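Local coordinates for protein alpha-1,3-glucanase (Paenibacillus glycanilyticus, PDB 6K0P) that hydrolyses alpha-1,3-glucan, using a catalytic domain that binds the disaccharide nigerose at several sites, at residues 354-359 against 381-386; 407-412 against 444-449; 440-445 against 462-467. The protein carries 1 engineered substitution. All blocks are in the same frame, centred on the assembly; numbering follows the deposited sequence.

Contact 1 (354-359 against 381-386); sequences DDSFAL and TNVRRA. With ACY (acetic acid), chain K.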
loop_
_atom_site.group_PDB
_atom_site.type_symbol
_atom_site.label_atom_id
_atom_site.label_comp_id
_atom_site.label_asym_id
_atom_site.label_seq_id
_atom_site.Cartn_x
_atom_site.Cartn_y
_atom_site.Cartn_z
ATOM N N ASP A 354 -5.113 2.695 4.421
ATOM C CA ASP A 354 -4.357 3.135 5.595
ATOM C C ASP A 354 -2.935 2.628 5.367
ATOM O O ASP A 354 -2.601 2.212 4.250
ATOM C CB ASP A 354 -5.022 2.627 6.881
ATOM C CG ASP A 354 -4.784 3.542 8.075
ATOM O OD1 ASP A 354 -3.615 3.720 8.490
ATOM O OD2 ASP A 354 -5.772 4.078 8.618
ATOM N N ASP A 355 -2.089 2.665 6.406
ATOM C CA ASP A 355 -0.684 2.275 6.272
ATOM C C ASP A 355 -0.567 1.000 5.445
ATOM O O ASP A 355 -1.168 -0.023 5.779
ATOM C CB ASP A 355 -0.083 2.005 7.658
ATOM C CG ASP A 355 0.053 3.248 8.523
ATOM O OD1 ASP A 355 0.275 4.365 8.007
ATOM O OD2 ASP A 355 -0.030 3.076 9.762
ATOM N N SER A 356 0.212 1.037 4.362
ATOM C CA SER A 356 0.238 -0.137 3.486
ATOM C C SER A 356 0.897 -1.322 4.180
ATOM O O SER A 356 0.337 -2.426 4.215
ATOM C CB SER A 356 0.957 0.165 2.176
ATOM O OG SER A 356 0.288 1.187 1.445
ATOM N N PHE A 357 2.087 -1.109 4.740
ATOM C CA PHE A 357 2.805 -2.118 5.513
ATOM C C PHE A 357 3.150 -1.474 6.840
ATOM O O PHE A 357 3.791 -0.419 6.863
ATOM C CB PHE A 357 4.085 -2.546 4.791
ATOM C CG PHE A 357 3.841 -3.213 3.467
ATOM C CD1 PHE A 357 3.468 -4.549 3.404
ATOM C CD2 PHE A 357 3.980 -2.501 2.293
ATOM C CE1 PHE A 357 3.243 -5.169 2.175
ATOM C CE2 PHE A 357 3.751 -3.113 1.066
ATOM C CZ PHE A 357 3.381 -4.444 1.010
ATOM N N ALA A 358 2.730 -2.097 7.937
ATOM C CA ALA A 358 2.867 -1.480 9.249
ATOM C C ALA A 358 3.312 -2.507 10.280
ATOM O O ALA A 358 3.064 -3.712 10.145
ATOM C CB ALA A 358 1.559 -0.828 9.708
ATOM N N LEU A 359 3.973 -1.996 11.318
ATOM C CA LEU A 359 4.391 -2.779 12.473
ATOM C C LEU A 359 4.043 -1.959 13.701
ATOM O O LEU A 359 4.525 -0.832 13.843
ATOM C CB LEU A 359 5.899 -3.052 12.408
ATOM C CG LEU A 359 6.470 -4.020 13.447
ATOM C CD1 LEU A 359 5.862 -5.421 13.335
ATOM C CD2 LEU A 359 7.977 -4.102 13.268
ATOM N N THR A 381 2.388 2.000 -3.192
ATOM C CA THR A 381 2.147 3.206 -3.976
ATOM C C THR A 381 0.667 3.562 -3.916
ATOM O O THR A 381 -0.173 2.737 -3.556
ATOM C CB THR A 381 2.539 3.017 -5.440
ATOM O OG1 THR A 381 1.751 1.962 -6.004
ATOM C CG2 THR A 381 4.025 2.669 -5.563
ATOM N N ASN A 382 0.346 4.797 -4.297
ATOM C CA ASN A 382 -1.038 5.264 -4.286
ATOM C C ASN A 382 -1.693 4.964 -2.939
ATOM O O ASN A 382 -2.754 4.335 -2.856
ATOM C CB ASN A 382 -1.846 4.654 -5.433
ATOM C CG ASN A 382 -1.478 5.224 -6.785
ATOM O OD1 ASN A 382 -1.102 4.484 -7.688
ATOM N ND2 ASN A 382 -1.607 6.543 -6.946
ATOM N N VAL A 383 -1.034 5.395 -1.868
ATOM C CA VAL A 383 -1.544 5.163 -0.521
ATOM C C VAL A 383 -2.674 6.157 -0.295
ATOM O O VAL A 383 -2.446 7.370 -0.251
ATOM C CB VAL A 383 -0.448 5.332 0.534
ATOM C CG1 VAL A 383 -0.965 4.824 1.867
ATOM C CG2 VAL A 383 0.814 4.571 0.127
ATOM N N ARG A 384 -3.895 5.651 -0.161
ATOM C CA ARG A 384 -5.061 6.525 -0.199
ATOM C C ARG A 384 -5.307 7.253 1.117
ATOM O O ARG A 384 -6.103 8.198 1.153
ATOM C CB ARG A 384 -6.283 5.733 -0.661
ATOM C CG ARG A 384 -6.054 5.086 -2.032
ATOM C CD ARG A 384 -7.347 4.574 -2.630
ATOM N NE ARG A 384 -7.788 3.318 -2.034
ATOM C CZ ARG A 384 -8.858 2.656 -2.453
ATOM N NH1 ARG A 384 -9.589 3.149 -3.446
ATOM N NH2 ARG A 384 -9.199 1.509 -1.885
ATOM N N ARG A 385 -4.646 6.831 2.190
ATOM C CA ARG A 385 -4.658 7.519 3.471
ATOM C C ARG A 385 -3.520 6.926 4.284
ATOM O O ARG A 385 -3.246 5.731 4.163
ATOM C CB ARG A 385 -5.996 7.295 4.197
ATOM C CG ARG A 385 -6.026 7.845 5.609
ATOM C CD ARG A 385 -7.301 7.445 6.308
ATOM N NE ARG A 385 -7.266 7.841 7.710
ATOM C CZ ARG A 385 -8.351 8.016 8.444
ATOM N NH1 ARG A 385 -9.551 7.819 7.904
ATOM N NH2 ARG A 385 -8.233 8.388 9.714
ATOM N N ALA A 386 -2.852 7.764 5.087
ATOM C CA ALA A 386 -1.744 7.339 5.948
ATOM C C ALA A 386 -0.491 6.992 5.141
ATOM O O ALA A 386 -0.309 7.509 4.032
ATOM C CB ALA A 386 -2.171 6.258 6.952
HETATM C C ACY K . -4.616 8.604 9.947
HETATM O O ACY K . -5.506 8.378 10.850
HETATM O OXT ACY K . -4.787 8.512 8.741
HETATM C CH3 ACY K . -3.272 9.027 10.526
HETATM O O HOH W 1 -0.849 1.287 -1.244
#

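Contact 2 (407-412 against 444-449); sequences TLTYPG and GDFWTS. With GLC (alpha-D-glucopyranose), chain C; GLC (alpha-D-glucopyranose), chain B.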
loop_
_atom_site.group_PDB
_atom_site.type_symbol
_atom_site.label_atom_id
_atom_site.label_comp_id
_atom_site.label_asym_id
_atom_site.label_seq_id
_atom_site.Cartn_x
_atom_site.Cartn_y
_atom_site.Cartn_z
ATOM N N THR A 407 1.551 9.235 -1.863
ATOM C CA THR A 407 0.689 9.226 -0.690
ATOM C C THR A 407 -0.279 10.403 -0.746
ATOM O O THR A 407 0.112 11.532 -1.063
ATOM C CB THR A 407 1.555 9.388 0.554
ATOM O OG1 THR A 407 2.448 10.480 0.339
ATOM C CG2 THR A 407 2.382 8.124 0.782
ATOM N N LEU A 408 -1.546 10.148 -0.403
ATOM C CA LEU A 408 -2.519 11.236 -0.427
ATOM C C LEU A 408 -2.420 12.167 0.778
ATOM O O LEU A 408 -2.661 13.369 0.629
ATOM C CB LEU A 408 -3.941 10.700 -0.565
ATOM C CG LEU A 408 -4.249 10.056 -1.914
ATOM C CD1 LEU A 408 -5.748 9.802 -2.025
ATOM C CD2 LEU A 408 -3.758 10.914 -3.088
ATOM N N THR A 409 -2.111 11.650 1.984
ATOM C CA THR A 409 -2.261 12.450 3.203
ATOM C C THR A 409 -1.109 12.393 4.201
ATOM O O THR A 409 -1.206 13.052 5.241
ATOM C CB THR A 409 -3.532 12.058 3.981
ATOM O OG1 THR A 409 -3.380 10.720 4.478
ATOM C CG2 THR A 409 -4.779 12.150 3.118
ATOM N N TYR A 410 -0.039 11.627 3.951
ATOM C CA TYR A 410 0.851 11.330 5.075
ATOM C C TYR A 410 2.233 10.926 4.544
ATOM O O TYR A 410 2.440 10.905 3.321
ATOM C CB TYR A 410 0.157 10.225 5.890
ATOM C CG TYR A 410 0.200 10.351 7.406
ATOM C CD1 TYR A 410 -0.125 11.548 8.021
ATOM C CD2 TYR A 410 0.603 9.286 8.212
ATOM C CE1 TYR A 410 -0.105 11.678 9.391
ATOM C CE2 TYR A 410 0.624 9.410 9.594
ATOM C CZ TYR A 410 0.274 10.605 10.177
ATOM O OH TYR A 410 0.310 10.704 11.548
ATOM N N PRO A 411 3.203 10.628 5.415
ATOM C CA PRO A 411 4.565 10.342 4.947
ATOM C C PRO A 411 4.671 9.090 4.093
ATOM O O PRO A 411 3.807 8.204 4.103
ATOM C CB PRO A 411 5.336 10.115 6.255
ATOM C CG PRO A 411 4.612 10.927 7.250
ATOM C CD PRO A 411 3.169 10.790 6.879
ATOM N N GLY A 412 5.789 9.016 3.367
ATOM C CA GLY A 412 6.225 7.734 2.843
ATOM C C GLY A 412 6.532 6.742 3.951
ATOM O O GLY A 412 6.150 5.570 3.865
ATOM N N GLY A 444 2.006 14.777 2.678
ATOM C CA GLY A 444 0.642 15.223 2.486
ATOM C C GLY A 444 0.151 16.013 3.685
ATOM O O GLY A 444 0.917 16.348 4.592
ATOM N N ASP A 445 -1.144 16.327 3.648
ATOM C CA ASP A 445 -1.823 17.118 4.671
ATOM C C ASP A 445 -2.726 16.230 5.518
ATOM O O ASP A 445 -3.461 15.392 4.986
ATOM C CB ASP A 445 -2.753 18.154 4.026
ATOM C CG ASP A 445 -2.020 19.214 3.246
ATOM O OD1 ASP A 445 -0.937 19.645 3.675
ATOM O OD2 ASP A 445 -2.546 19.631 2.195
ATOM N N PHE A 446 -2.724 16.463 6.832
ATOM C CA PHE A 446 -3.633 15.760 7.737
ATOM C C PHE A 446 -3.688 16.522 9.059
ATOM O O PHE A 446 -2.840 17.376 9.338
ATOM C CB PHE A 446 -3.201 14.295 7.939
ATOM C CG PHE A 446 -4.346 13.345 8.206
ATOM C CD1 PHE A 446 -5.246 13.027 7.202
ATOM C CD2 PHE A 446 -4.512 12.759 9.455
ATOM C CE1 PHE A 446 -6.296 12.150 7.435
ATOM C CE2 PHE A 446 -5.567 11.877 9.698
ATOM C CZ PHE A 446 -6.455 11.571 8.680
ATOM N N TRP A 447 -4.696 16.189 9.878
ATOM C CA TRP A 447 -4.923 16.850 11.164
ATOM C C TRP A 447 -5.171 18.347 10.989
ATOM O O TRP A 447 -5.536 18.800 9.898
ATOM C CB TRP A 447 -3.769 16.578 12.146
ATOM C CG TRP A 447 -3.422 15.112 12.308
ATOM C CD1 TRP A 447 -2.242 14.500 11.970
ATOM C CD2 TRP A 447 -4.256 14.089 12.863
ATOM N NE1 TRP A 447 -2.299 13.155 12.272
ATOM C CE2 TRP A 447 -3.524 12.881 12.825
ATOM C CE3 TRP A 447 -5.554 14.074 13.385
ATOM C CZ2 TRP A 447 -4.050 11.676 13.279
ATOM C CZ3 TRP A 447 -6.072 12.872 13.841
ATOM C CH2 TRP A 447 -5.322 11.693 13.785
ATOM N N THR A 448 -4.986 19.126 12.060
ATOM C CA THR A 448 -5.181 20.571 12.029
ATOM C C THR A 448 -3.944 21.249 12.602
ATOM O O THR A 448 -3.192 20.654 13.380
ATOM C CB THR A 448 -6.427 21.006 12.821
ATOM O OG1 THR A 448 -6.312 20.583 14.189
ATOM C CG2 THR A 448 -7.679 20.395 12.197
ATOM N N SER A 449 -3.751 22.510 12.220
ATOM C CA SER A 449 -2.579 23.293 12.604
ATOM C C SER A 449 -2.986 24.654 13.163
ATOM O O SER A 449 -2.400 25.687 12.834
ATOM C CB SER A 449 -1.637 23.466 11.420
ATOM O OG SER A 449 -2.312 24.097 10.346
HETATM C C1 GLC C . -2.760 16.091 16.489
HETATM C C2 GLC C . -3.503 14.801 16.659
HETATM C C3 GLC C . -2.632 13.660 17.114
HETATM C C4 GLC C . -1.434 13.594 16.206
HETATM C C5 GLC C . -0.707 14.916 16.325
HETATM C C6 GLC C . 0.489 14.930 15.415
HETATM O O1 GLC C . -2.512 16.544 17.680
HETATM O O2 GLC C . -4.600 14.969 17.539
HETATM O O3 GLC C . -3.351 12.505 16.759
HETATM O O4 GLC C . -0.559 12.527 16.568
HETATM O O5 GLC C . -1.530 15.948 15.881
HETATM O O6 GLC C . 1.132 16.170 15.340
HETATM C C1 GLC B . -3.284 11.517 17.820
HETATM C C2 GLC B . -4.036 10.283 17.329
HETATM C C3 GLC B . -5.537 10.507 17.427
HETATM C C4 GLC B . -5.912 10.968 18.829
HETATM C C5 GLC B . -5.054 12.150 19.279
HETATM C C6 GLC B . -5.320 12.481 20.744
HETATM O O2 GLC B . -3.669 9.979 16.001
HETATM O O3 GLC B . -6.210 9.306 17.114
HETATM O O4 GLC B . -7.274 11.337 18.860
HETATM O O5 GLC B . -3.681 11.854 19.136
HETATM O O6 GLC B . -4.478 13.537 21.149
HETATM O O HOH W 2 -2.714 15.982 1.222
#

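Contact 3 (440-445 against 462-467); sequences DRTGGD and FGAIWI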
loop_
_atom_site.group_PDB
_atom_site.type_symbol
_atom_site.label_atom_id
_atom_site.label_comp_id
_atom_site.label_asym_id
_atom_site.label_seq_id
_atom_site.Cartn_x
_atom_site.Cartn_y
_atom_site.Cartn_z
ATOM N N ASP A 440 8.932 8.587 -3.702
ATOM C CA ASP A 440 8.613 9.543 -4.759
ATOM C C ASP A 440 7.291 10.219 -4.439
ATOM O O ASP A 440 6.265 9.548 -4.293
ATOM C CB ASP A 440 8.485 8.841 -6.111
ATOM C CG ASP A 440 9.809 8.341 -6.648
ATOM O OD1 ASP A 440 10.859 8.728 -6.091
ATOM O OD2 ASP A 440 9.793 7.567 -7.637
ATOM N N ARG A 441 7.309 11.544 -4.336
ATOM C CA ARG A 441 6.073 12.308 -4.173
ATOM C C ARG A 441 5.283 11.843 -2.947
ATOM O O ARG A 441 4.073 11.589 -3.015
ATOM C CB ARG A 441 5.216 12.277 -5.448
ATOM C CG ARG A 441 5.921 12.842 -6.693
ATOM C CD ARG A 441 5.142 12.576 -8.004
ATOM N NE ARG A 441 4.853 11.151 -8.141
ATOM C CZ ARG A 441 5.695 10.253 -8.644
ATOM N NH1 ARG A 441 6.887 10.624 -9.104
ATOM N NH2 ARG A 441 5.349 8.972 -8.678
ATOM N N THR A 442 5.977 11.732 -1.813
ATOM C CA THR A 442 5.361 11.331 -0.552
ATOM C C THR A 442 5.243 12.506 0.420
ATOM O O THR A 442 5.885 13.551 0.261
ATOM C CB THR A 442 6.093 10.148 0.100
ATOM O OG1 THR A 442 7.419 10.551 0.475
ATOM C CG2 THR A 442 6.163 8.969 -0.871
ATOM N N GLY A 443 4.404 12.317 1.432
ATOM C CA GLY A 443 3.937 13.397 2.286
ATOM C C GLY A 443 2.500 13.777 1.958
ATOM O O GLY A 443 1.857 13.204 1.078
ATOM N N GLY A 444 2.006 14.777 2.678
ATOM C CA GLY A 444 0.642 15.223 2.486
ATOM C C GLY A 444 0.151 16.013 3.685
ATOM O O GLY A 444 0.917 16.348 4.592
ATOM N N ASP A 445 -1.144 16.327 3.648
ATOM C CA ASP A 445 -1.823 17.118 4.671
ATOM C C ASP A 445 -2.726 16.230 5.518
ATOM O O ASP A 445 -3.461 15.392 4.986
ATOM C CB ASP A 445 -2.753 18.154 4.026
ATOM C CG ASP A 445 -2.020 19.214 3.246
ATOM O OD1 ASP A 445 -0.937 19.645 3.675
ATOM O OD2 ASP A 445 -2.546 19.631 2.195
ATOM N N PHE A 462 3.158 16.956 6.208
ATOM C CA PHE A 462 3.989 15.793 6.490
ATOM C C PHE A 462 5.088 15.595 5.460
ATOM O O PHE A 462 4.845 15.686 4.253
ATOM C CB PHE A 462 3.104 14.559 6.687
ATOM C CG PHE A 462 2.332 14.658 7.942
ATOM C CD1 PHE A 462 2.905 14.261 9.138
ATOM C CD2 PHE A 462 1.099 15.300 7.965
ATOM C CE1 PHE A 462 2.235 14.436 10.335
ATOM C CE2 PHE A 462 0.419 15.474 9.153
ATOM C CZ PHE A 462 0.988 15.052 10.343
ATOM N N GLY A 463 6.305 15.348 5.957
ATOM C CA GLY A 463 7.441 15.062 5.112
ATOM C C GLY A 463 7.431 13.630 4.613
ATOM O O GLY A 463 6.596 12.809 4.995
ATOM N N ALA A 464 8.401 13.336 3.740
ATOM C CA ALA A 464 8.533 11.985 3.198
ATOM C C ALA A 464 8.805 10.970 4.297
ATOM O O ALA A 464 8.296 9.840 4.252
ATOM C CB ALA A 464 9.647 11.939 2.153
ATOM N N ILE A 465 9.628 11.340 5.280
ATOM C CA ILE A 465 9.848 10.536 6.476
ATOM C C ILE A 465 9.557 11.416 7.676
ATOM O O ILE A 465 10.107 12.522 7.794
ATOM C CB ILE A 465 11.280 9.971 6.560
ATOM C CG1 ILE A 465 11.609 9.162 5.303
ATOM C CG2 ILE A 465 11.440 9.103 7.829
ATOM C CD1 ILE A 465 12.999 8.516 5.318
ATOM N N TRP A 466 8.682 10.936 8.551
ATOM C CA TRP A 466 8.306 11.624 9.776
ATOM C C TRP A 466 8.875 10.840 10.945
ATOM O O TRP A 466 8.535 9.665 11.134
ATOM C CB TRP A 466 6.783 11.699 9.868
ATOM C CG TRP A 466 6.202 12.453 11.035
ATOM C CD1 TRP A 466 6.730 13.539 11.684
ATOM C CD2 TRP A 466 4.947 12.185 11.662
ATOM N NE1 TRP A 466 5.878 13.950 12.681
ATOM C CE2 TRP A 466 4.773 13.136 12.686
ATOM C CE3 TRP A 466 3.951 11.224 11.455
ATOM C CZ2 TRP A 466 3.638 13.154 13.503
ATOM C CZ3 TRP A 466 2.825 11.238 12.262
ATOM C CH2 TRP A 466 2.680 12.193 13.276
ATOM N N ILE A 467 9.752 11.482 11.710
ATOM C CA ILE A 467 10.326 10.913 12.922
ATOM C C ILE A 467 9.636 11.620 14.079
ATOM O O ILE A 467 9.926 12.793 14.356
ATOM C CB ILE A 467 11.845 11.097 12.980
ATOM C CG1 ILE A 467 12.531 10.548 11.714
ATOM C CG2 ILE A 467 12.394 10.403 14.231
ATOM C CD1 ILE A 467 12.714 11.580 10.580
HETATM O O HOH W 3 6.485 15.808 2.059
#

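Contact 1 (354-359 against 381-386)
Asp-354 meets both Arg-385 and Ala-386. Its CA lies 3.2 Å from Arg-385 O, a bent CA-H...O contact. The carboxylate, with CG swung anti to the backbone N (chi1 -151°), sends its two oxygens different ways. OD1 takes the N-H of Asp-355 at 2.8 Å through the lone pair turned away from OD2. It also touches Ala-386 CB. OD2 forms a salt bridge with Arg-280, whereas Arg-385 NE, at 4.1 Å, offers it charge alone because the oxygen lies well out of the guanidinium plane. The extended Arg-385 instead gives NE and NH2, in two nearly straight bonds, to an acetic acid molecule at the guanidinium edge, probably from the crystallisation liquor, and NH1 to the carbonyls of Gly-118 and Leu-120. These segments belong to coils of a parallel beta-helix: strand 357-360 runs parallel to 389-392, and the chain turns a corner at Asn-382. Asp-355 comes next, its OD1 3.3 Å from Ala-386 CB, so that this methyl sits against both carboxylates, where a small side chain is fitting. OD1 also accepts Ala-387 N, and OD2 is hydrogen-bonded to Tyr-392 OH. At Ser-356 the hydroxyl is bonded to Thr-352 OG1 while resting on Val-383, OG being 3.7 Å from CG2 and only slightly farther from CG1. A water 2.9 Å from Ser-356 OG donates to Thr-381 O, carrying the polar link past the branched valine.

Contact 2 (407-412 against 444-449)
Thr-409 and Phe-446 open the apolar part of the contact, with Thr-409 CB 3.8 Å from Phe-446 CD1. Tyr-410 also approaches the base of the phenylalanine, its CD1 4.1 Å from Phe-446 CB, the two ring planes oblique at 70°. The tyrosine then reaches on to Trp-447, its OH lying at the indole edge 3.7 Å from NE1, too long for a hydrogen bond.

Polar links are few and go through the main chain. A water donates to Leu-408 O and accepts from Asp-445 N at 2.9 Å, joining backbones that share no direct hydrogen bond. Gly-444 suits its place because a CB would run into the backbone of Leu-408 and Thr-409. Thr-409 OG1 accepts Ala-386 N.

Sugar contact falls to Trp-447. One face of its indole carries Phe-446 CD2; the opposite face carries O3 of the chain C glucose, the glycosidic oxygen of the bound nigerose, 3.6 Å above the plane. O2 of the chain B glucose approaches CZ2 obliquely at 3.2 Å. With Phe-446 behind it and Tyr-410 at its edge, the indole offers an uncharged, flat platform, and the polar grip on the sugar probably comes from Gln-460, Gln-495 and Glu-529.

Contact 3 (440-445 against 462-467)
Phe-462 turns the edge of its ring toward Gly-444, with CD2 3.5 Å from the Gly-444 carbonyl oxygen and that oxygen close to the ring plane. The same oxygen receives the N-H of Phe-462 at 2.8 Å. One carbonyl is therefore held by a backbone bond and lined by a ring edge. CG of Phe-462 stands anti to its carbonyl carbon (chi1 -69°), which carries the ring past the glycine toward Trp-466, where CE1 sits 3.5 Å above one face of the indole, toward its rim. Tyr-410 meets the phenylalanine as well, the planes inclined at about 45°, and Met-493 adds a further apolar neighbour. A large, wholly apolar ring suits so enclosed a position.

The return bond, from Gly-444 N to Phe-462 O, is weak at 3.4 Å. Gly-443 explains how the strands come so close: its CA is 3.2 Å from Phe-462 O, just where a CB would collide, and its positive phi (105°) would also press one against the preceding carbonyl. A water 2.7 Å from Phe-462 O also approaches Thr-442 O.

On the far side of the glycines, Thr-442 OG1 packs against Ala-464, 3.1 Å from CB, a close van der Waals contact and no hydrogen bond. The short alanine side chain lets the threonine in, and also touches Pro-487 and Ile-484.

Strands 437-446 and 460-462 thus pair antiparallel, an excursion from the parallel beta-helix expected of the pectate-lyase-like clan. The chain then rejoins the parallel coils through strand 465-469, and the loop between the paired strands brings Trp-447 to a glycan pocket that Gln-460 also lines.

Overall arrangement
The three contacts step along one beta-helical domain. Contacts 2 and 3 are the closer pair, their centres 7 Å apart; they share Gly-444 and Asp-445, and Thr-407 OG1 probably bonds to Gly-443 O at 2.9 Å. Contact 1 lies about 12 Å, centre to centre, from each of the others. It touches contact 2 through a probable hydrogen bond from Leu-408 N to Val-383 O (2.9 Å), but does not touch contact 3. Different glycan sites lie nearby: the side chain of Asp-354 is about 6 Å from a glucose by the pocket of Arg-280, whereas Trp-447 lines another pocket, with the side chain of Phe-462 about 5 Å from a sugar.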